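Local structure of putative exported protein (Burkholderia pseudomallei, 4JGB) at residues S155-I160 and G182-S187; G167-G172 and A188-I193. The protein is of unknown function but probably binds NAD or NADP through its Rossmann fold and may act as an oxidoreductase on CH-NH groups. One frame throughout, in Å; residues are numbered along the deposited sequence.

Contact 1: S155-I160 and G182-S187; sequences SPAALI and GNSKIS
Leu159 and Ile186 meet through their backbones in a short, weakly bonded parallel pair of strands, 159-161 beside 185-187, set apart from the main, mostly parallel sheet of the Rossmann fold. The amide N of Ile186 donates to Leu159 O at 2.9 Å, almost in line with the carbonyl bond (174° at the oxygen). That oxygen has a second, softer partner in Lys185 CA, 3.3 Å from Leu159 O in a CA-H...O contact, whereas the return bond from Leu159 N to Ser184 O is weak and bent.

Just before the strand, a side chain takes over the work of pairing. Ser184 OG lies 2.9 Å from Ala158 N and accepts a nearly straight hydrogen bond from it (173°). The hydroxyl reaches this amide because OG stands anti to the backbone N of Ser184 (chi1 174°). Its methylene lies against the Ala158 methyl, so the turn of 157-158 is gripped by both polar and apolar atoms.

The two sides of the strand pair differ. On the exposed side Leu159 and Lys185 run alongside each other; the extended lysine chain passes Leu159 CD1, which rests 3.8 Å from Lys185 CG and also touches CD and CE. On the inner side Ile160 and Ile186 also lie side by side, and the CG2 branch of Ile186 fits between Ile160 CD1 and the methyl of Ala157, with Ile186 CG2 3.9 Å from Ala157 CB. Tyr191 of helix 188-201 packs against both isoleucines.

Farther out, Ser155 at the end of strand 150-155 is paired with Ala209, while Ser187 caps the start of helix 188-201, its OG bonded to Glu164 O and to Asp190 N.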
ATOM      1  N   SER A 155       3.415  -3.244   3.752  1.00 11.66           N
ATOM      2  CA  SER A 155       3.905  -2.266   4.750  1.00 11.84           C
ATOM      3  C   SER A 155       5.273  -1.702   4.426  1.00 11.36           C
ATOM      4  O   SER A 155       6.165  -2.457   4.036  1.00 11.21           O
ATOM      5  CB  SER A 155       3.975  -2.868   6.171  1.00 12.57           C
ATOM      6  OG  SER A 155       2.690  -3.347   6.556  1.00 13.63           O
ATOM      7  N   PRO A 156       5.437  -0.381   4.588  1.00 11.01           N
ATOM      8  CA  PRO A 156       6.741   0.253   4.488  1.00 11.34           C
ATOM      9  C   PRO A 156       7.569  -0.196   5.664  1.00 11.75           C
ATOM     10  O   PRO A 156       7.023  -0.701   6.663  1.00 11.09           O
ATOM     11  CB  PRO A 156       6.446   1.775   4.706  1.00 11.48           C
ATOM     12  CG  PRO A 156       4.968   1.930   4.627  1.00 11.79           C
ATOM     13  CD  PRO A 156       4.368   0.573   4.944  1.00 11.27           C
ATOM     14  N   ALA A 157       8.876  -0.006   5.537  1.00 12.58           N
ATOM     15  CA  ALA A 157       9.781  -0.159   6.656  1.00 13.94           C
ATOM     16  C   ALA A 157       9.465   0.875   7.748  1.00 14.41           C
ATOM     17  O   ALA A 157       8.743   1.842   7.499  1.00 14.31           O
ATOM     18  CB  ALA A 157      11.210   0.010   6.158  1.00 14.07           C
ATOM     19  N   ALA A 158      10.068   0.708   8.932  1.00 15.72           N
ATOM     20  CA  ALA A 158       9.869   1.639  10.062  1.00 16.31           C
ATOM     21  C   ALA A 158      10.274   3.042   9.686  1.00 17.30           C
ATOM     22  O   ALA A 158       9.811   4.024  10.259  1.00 17.40           O
ATOM     23  CB  ALA A 158      10.656   1.189  11.289  1.00 16.65           C
ATOM     24  N   LEU A 159      11.181   3.147   8.735  1.00 17.67           N
ATOM     25  CA  LEU A 159      11.592   4.454   8.325  1.00 18.03           C
ATOM     26  C   LEU A 159      11.536   4.502   6.807  1.00 16.61           C
ATOM     27  O   LEU A 159      12.259   3.765   6.126  1.00 15.86           O
ATOM     28  CB  LEU A 159      13.010   4.717   8.842  1.00 19.84           C
ATOM     29  CG  LEU A 159      13.682   6.033   8.523  1.00 22.96           C
ATOM     30  CD1 LEU A 159      15.006   6.149   9.271  1.00 24.86           C
ATOM     31  CD2 LEU A 159      13.927   6.197   7.026  1.00 23.59           C
ATOM     32  N   ILE A 160      10.722   5.407   6.280  1.00 15.51           N
ATOM     33  CA  ILE A 160      10.610   5.553   4.831  1.00 14.79           C
ATOM     34  C   ILE A 160      10.574   7.033   4.478  1.00 15.21           C
ATOM     35  O   ILE A 160       9.736   7.773   4.976  1.00 15.45           O
ATOM     36  CB  ILE A 160       9.380   4.792   4.263  1.00 13.50           C
ATOM     37  CG1 ILE A 160       9.177   5.088   2.766  1.00 12.94           C
ATOM     38  CG2 ILE A 160       8.090   5.189   5.003  1.00 13.88           C
ATOM     39  CD1 ILE A 160       8.183   4.115   2.108  1.00 11.87           C
ATOM     40  N   GLY A 182      20.368  -2.847  13.211  1.00 23.34           N
ATOM     41  CA  GLY A 182      18.996  -2.851  13.753  1.00 21.62           C
ATOM     42  C   GLY A 182      18.057  -1.788  13.170  1.00 20.61           C
ATOM     43  O   GLY A 182      17.032  -1.434  13.801  1.00 19.65           O
ATOM     44  N   ASN A 183      18.373  -1.302  11.968  1.00 19.29           N
ATOM     45  CA  ASN A 183      17.524  -0.319  11.290  1.00 18.46           C
ATOM     46  C   ASN A 183      16.611  -0.958  10.265  1.00 17.91           C
ATOM     47  O   ASN A 183      17.060  -1.808   9.448  1.00 17.61           O
ATOM     48  CB  ASN A 183      18.349   0.762  10.583  1.00 18.58           C
ATOM     49  CG  ASN A 183      18.954   1.785  11.557  1.00 19.63           C
ATOM     50  OD1 ASN A 183      20.156   2.022  11.563  1.00 19.47           O
ATOM     51  ND2 ASN A 183      18.108   2.417  12.337  1.00 19.42           N
ATOM     52  N   SER A 184      15.349  -0.516  10.305  1.00 16.65           N
ATOM     53  CA  SER A 184      14.335  -0.865   9.329  1.00 15.72           C
ATOM     54  C   SER A 184      14.143   0.384   8.478  1.00 15.54           C
ATOM     55  O   SER A 184      13.520   1.348   8.890  1.00 15.42           O
ATOM     56  CB  SER A 184      13.028  -1.294  10.035  1.00 14.86           C
ATOM     57  OG  SER A 184      11.972  -1.521   9.113  1.00 13.75           O
ATOM     58  N   LYS A 185      14.771   0.392   7.308  1.00 15.90           N
ATOM     59  CA  LYS A 185      14.760   1.570   6.456  1.00 15.64           C
ATOM     60  C   LYS A 185      14.491   1.209   4.983  1.00 14.28           C
ATOM     61  O   LYS A 185      14.954   0.187   4.473  1.00 13.24           O
ATOM     62  CB  LYS A 185      16.113   2.284   6.506  1.00 17.12           C
ATOM     63  CG  LYS A 185      16.521   2.971   7.811  1.00 19.20           C
ATOM     64  CD  LYS A 185      17.840   3.720   7.532  1.00 20.79           C
ATOM     65  CE  LYS A 185      18.523   4.297   8.779  1.00 22.49           C
ATOM     66  NZ  LYS A 185      19.894   4.823   8.503  1.00 23.09           N
ATOM     67  N   ILE A 186      13.788   2.093   4.305  1.00 13.56           N
ATOM     68  CA  ILE A 186      13.620   1.978   2.859  1.00 13.25           C
ATOM     69  C   ILE A 186      13.418   3.394   2.319  1.00 13.27           C
ATOM     70  O   ILE A 186      12.692   4.175   2.931  1.00 13.13           O
ATOM     71  CB  ILE A 186      12.446   1.020   2.475  1.00 12.58           C
ATOM     72  CG1 ILE A 186      12.531   0.581   0.999  1.00 12.93           C
ATOM     73  CG2 ILE A 186      11.077   1.681   2.682  1.00 12.63           C
ATOM     74  CD1 ILE A 186      13.617  -0.420   0.687  1.00 12.63           C
ATOM     75  N   SER A 187      14.039   3.720   1.181  1.00 13.27           N
ATOM     76  CA  SER A 187      13.757   4.992   0.515  1.00 13.37           C
ATOM     77  C   SER A 187      12.392   4.844  -0.144  1.00 12.65           C
ATOM     78  O   SER A 187      11.946   3.733  -0.442  1.00 12.25           O
ATOM     79  CB  SER A 187      14.816   5.350  -0.543  1.00 14.11           C
ATOM     80  OG  SER A 187      14.565   4.648  -1.762  1.00 13.78           O
TER

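Contact 2: G167-G172 and A188-I193; sequences GRFRTG and AEDYAI
Asp190 reaches from the first turn of helix 188-201 to the backbone of Gly167, whose amide N donates to Asp190 OD1 at 2.8 Å. The proton arrives on the syn side of the carboxylate but 31° out of its plane. Thr166 N gives the same oxygen a second backbone N-H, and OD2 is bonded to the hydroxyl of Tyr213, so both oxygens of this buried carboxylate are engaged and its rotation is probably fixed. The two N-H donors on OD1 would suit a charged carboxylate.

Phe169 supplies the close apolar packing. Its CB points at the helix, and with CG set between the backbone N and the carbonyl carbon (chi1 50°) the ring is turned in against Asp190 and Ile193. Asp190 O lies over one face, 3.8 Å from Phe169 CE2, while the methyl CG2 of Ile193 comes to the ring edge in plane, 3.7 Å from the same CE2. Asp190 also passes its CB and carboxylate carbon by the CD2 corner, the ring and carboxylate planes being 44° apart. The other branch of Ile193 turns to the glycine, with CD1 3.7 Å from Gly167 CA.

Toward solvent the contact thins quickly. Gly167 is exposed although its N is held, and the CB of Arg168 points away from the helix. Past Phe169 the chain enters edge strand 170-172, where Arg170 pairs with Ala212 and Gly172 with Thr210. A helix is thus packed, through one aromatic ring, one carboxylate and Ile193, against the loop entering the antiparallel edge strand of a Rossmann-fold sheet.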
ATOM      1  N   GLY A 167      17.142   0.149  -6.444  1.00 17.00           N
ATOM      2  CA  GLY A 167      16.561  -1.106  -6.925  1.00 16.69           C
ATOM      3  C   GLY A 167      17.123  -2.310  -6.190  1.00 16.63           C
ATOM      4  O   GLY A 167      16.901  -3.452  -6.618  1.00 16.63           O
ATOM      5  N   ARG A 168      17.842  -2.048  -5.091  1.00 16.26           N
ATOM      6  CA  ARG A 168      18.460  -3.082  -4.255  1.00 16.38           C
ATOM      7  C   ARG A 168      17.943  -3.017  -2.808  1.00 15.25           C
ATOM      8  O   ARG A 168      18.215  -2.068  -2.078  1.00 14.98           O
ATOM      9  CB  ARG A 168      19.994  -2.987  -4.296  1.00 17.62           C
ATOM     10  CG  ARG A 168      20.593  -3.237  -5.688  1.00 19.31           C
ATOM     11  CD  ARG A 168      22.124  -3.189  -5.724  1.00 20.97           C
ATOM     12  NE  ARG A 168      22.669  -1.956  -5.143  1.00 22.46           N
ATOM     13  CZ  ARG A 168      22.954  -0.833  -5.822  1.00 24.07           C
ATOM     14  NH1 ARG A 168      22.760  -0.760  -7.138  1.00 24.42           N
ATOM     15  NH2 ARG A 168      23.454   0.233  -5.183  1.00 24.66           N
ATOM     16  N   PHE A 169      17.203  -4.037  -2.418  1.00 14.52           N
ATOM     17  CA  PHE A 169      16.520  -4.065  -1.129  1.00 14.12           C
ATOM     18  C   PHE A 169      16.036  -5.495  -0.913  1.00 14.28           C
ATOM     19  O   PHE A 169      15.898  -6.293  -1.892  1.00 14.62           O
ATOM     20  CB  PHE A 169      15.326  -3.064  -1.109  1.00 13.52           C
ATOM     21  CG  PHE A 169      14.397  -3.198  -2.305  1.00 13.04           C
ATOM     22  CD1 PHE A 169      13.415  -4.158  -2.323  1.00 12.75           C
ATOM     23  CD2 PHE A 169      14.571  -2.388  -3.442  1.00 13.34           C
ATOM     24  CE1 PHE A 169      12.587  -4.312  -3.442  1.00 12.55           C
ATOM     25  CE2 PHE A 169      13.759  -2.538  -4.552  1.00 13.22           C
ATOM     26  CZ  PHE A 169      12.768  -3.508  -4.551  1.00 12.78           C
ATOM     27  N   ARG A 170      15.776  -5.838   0.351  1.00 14.03           N
ATOM     28  CA  ARG A 170      15.190  -7.131   0.683  1.00 14.31           C
ATOM     29  C   ARG A 170      13.670  -6.996   0.791  1.00 14.58           C
ATOM     30  O   ARG A 170      13.156  -5.913   1.109  1.00 14.89           O
ATOM     31  CB  ARG A 170      15.768  -7.656   1.994  1.00 14.03           C
ATOM     32  CG  ARG A 170      17.285  -7.917   1.902  1.00 14.52           C
ATOM     33  CD  ARG A 170      17.822  -8.404   3.238  1.00 14.79           C
ATOM     34  NE  ARG A 170      18.035  -7.336   4.217  1.00 14.29           N
ATOM     35  CZ  ARG A 170      18.341  -7.544   5.494  1.00 14.35           C
ATOM     36  NH1 ARG A 170      18.439  -8.788   5.975  1.00 14.81           N
ATOM     37  NH2 ARG A 170      18.542  -6.512   6.296  1.00 14.08           N
ATOM     38  N   THR A 171      12.979  -8.120   0.590  1.00 15.04           N
ATOM     39  CA  THR A 171      11.537  -8.228   0.696  1.00 14.86           C
ATOM     40  C   THR A 171      11.194  -9.548   1.392  1.00 15.61           C
ATOM     41  O   THR A 171      11.997 -10.483   1.386  1.00 16.03           O
ATOM     42  CB  THR A 171      10.873  -8.287  -0.697  1.00 14.75           C
ATOM     43  OG1 THR A 171      11.487  -9.330  -1.452  1.00 16.01           O
ATOM     44  CG2 THR A 171      11.029  -6.972  -1.432  1.00 13.92           C
ATOM     45  N   GLY A 172       9.990  -9.608   1.973  1.00 15.20           N
ATOM     46  CA  GLY A 172       9.488 -10.785   2.688  1.00 15.47           C
ATOM     47  C   GLY A 172       8.030 -10.608   3.088  1.00 15.23           C
ATOM     48  O   GLY A 172       7.454  -9.523   2.920  1.00 15.01           O
ATOM     49  N   ALA A 188      11.719   5.974  -0.342  1.00 12.83           N
ATOM     50  CA  ALA A 188      10.383   5.967  -0.879  1.00 12.49           C
ATOM     51  C   ALA A 188      10.426   5.489  -2.355  1.00 12.45           C
ATOM     52  O   ALA A 188       9.526   4.807  -2.834  1.00 11.77           O
ATOM     53  CB  ALA A 188       9.752   7.365  -0.720  1.00 12.58           C
ATOM     54  N   GLU A 189      11.513   5.819  -3.039  1.00 13.20           N
ATOM     55  CA  GLU A 189      11.740   5.419  -4.431  1.00 13.56           C
ATOM     56  C   GLU A 189      11.894   3.904  -4.476  1.00 12.65           C
ATOM     57  O   GLU A 189      11.303   3.248  -5.349  1.00 12.16           O
ATOM     58  CB  GLU A 189      13.025   6.088  -5.021  1.00 15.19           C
ATOM     59  CG  GLU A 189      13.009   7.625  -5.207  1.00 16.92           C
ATOM     60  CD  GLU A 189      12.982   8.393  -3.887  1.00 17.67           C
ATOM     61  OE1 GLU A 189      13.326   7.777  -2.847  1.00 16.79           O
ATOM     62  OE2 GLU A 189      12.583   9.604  -3.899  1.00 18.81           O
ATOM     63  N   ASP A 190      12.733   3.353  -3.586  1.00 12.23           N
ATOM     64  CA  ASP A 190      12.886   1.897  -3.527  1.00 11.79           C
ATOM     65  C   ASP A 190      11.598   1.178  -3.102  1.00 11.25           C
ATOM     66  O   ASP A 190      11.263   0.139  -3.669  1.00 11.38           O
ATOM     67  CB  ASP A 190      14.090   1.464  -2.688  1.00 11.55           C
ATOM     68  CG  ASP A 190      15.399   1.605  -3.462  1.00 12.38           C
ATOM     69  OD1 ASP A 190      15.369   1.484  -4.709  1.00 12.49           O
ATOM     70  OD2 ASP A 190      16.450   1.855  -2.833  1.00 12.54           O
ATOM     71  N   TYR A 191      10.890   1.705  -2.104  1.00 11.15           N
ATOM     72  CA  TYR A 191       9.591   1.125  -1.728  1.00 10.57           C
ATOM     73  C   TYR A 191       8.647   1.070  -2.940  1.00 10.44           C
ATOM     74  O   TYR A 191       7.968   0.047  -3.184  1.00 10.09           O
ATOM     75  CB  TYR A 191       8.955   1.901  -0.569  1.00 10.56           C
ATOM     76  CG  TYR A 191       7.555   1.427  -0.233  1.00 10.79           C
ATOM     77  CD1 TYR A 191       7.341   0.424   0.729  1.00 10.55           C
ATOM     78  CD2 TYR A 191       6.430   2.036  -0.825  1.00 10.81           C
ATOM     79  CE1 TYR A 191       6.045   0.012   1.047  1.00 10.54           C
ATOM     80  CE2 TYR A 191       5.135   1.614  -0.529  1.00 10.60           C
ATOM     81  CZ  TYR A 191       4.952   0.611   0.402  1.00 10.41           C
ATOM     82  OH  TYR A 191       3.668   0.224   0.711  1.00 10.87           O
ATOM     83  N   ALA A 192       8.641   2.144  -3.727  1.00 10.26           N
ATOM     84  CA  ALA A 192       7.841   2.184  -4.949  1.00 10.06           C
ATOM     85  C   ALA A 192       8.306   1.087  -5.976  1.00 10.01           C
ATOM     86  O   ALA A 192       7.484   0.405  -6.593  1.00  9.74           O
ATOM     87  CB  ALA A 192       7.887   3.591  -5.559  1.00 10.44           C
ATOM     88  N   ILE A 193       9.613   0.906  -6.146  1.00 10.18           N
ATOM     89  CA  ILE A 193      10.091  -0.246  -6.953  1.00 10.22           C
ATOM     90  C   ILE A 193       9.455  -1.547  -6.424  1.00  9.57           C
ATOM     91  O   ILE A 193       8.839  -2.264  -7.181  1.00  9.88           O
ATOM     92  CB  ILE A 193      11.638  -0.342  -7.035  1.00 10.65           C
ATOM     93  CG1 ILE A 193      12.195   0.917  -7.754  1.00 11.25           C
ATOM     94  CG2 ILE A 193      12.048  -1.659  -7.738  1.00 10.99           C
ATOM     95  CD1 ILE A 193      13.692   1.025  -7.947  1.00 12.05           C
TER

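Both contacts lie on the same side of the chain's centre, their segments alternating along the sequence. Helix 188-201 begins directly after strand 185-187, which makes the second segment of contact 2 the continuation of that of contact 1. Each is partly buried, with an inner apolar side and an exposed one. Contact 1 is mainly strand pairing, with backbone bonds extended by a serine hydroxyl; contact 2 joins helix to loop, by a carboxylate and a ring. Their apolar sides merge around Ile186: its CD1 lies 3.6 Å from Phe169 CB, and its CG1 approaches the Tyr191 backbone. Tyr191 also packs on Pro156, bringing the helix against the end of contact 1 nearest strand 150-155.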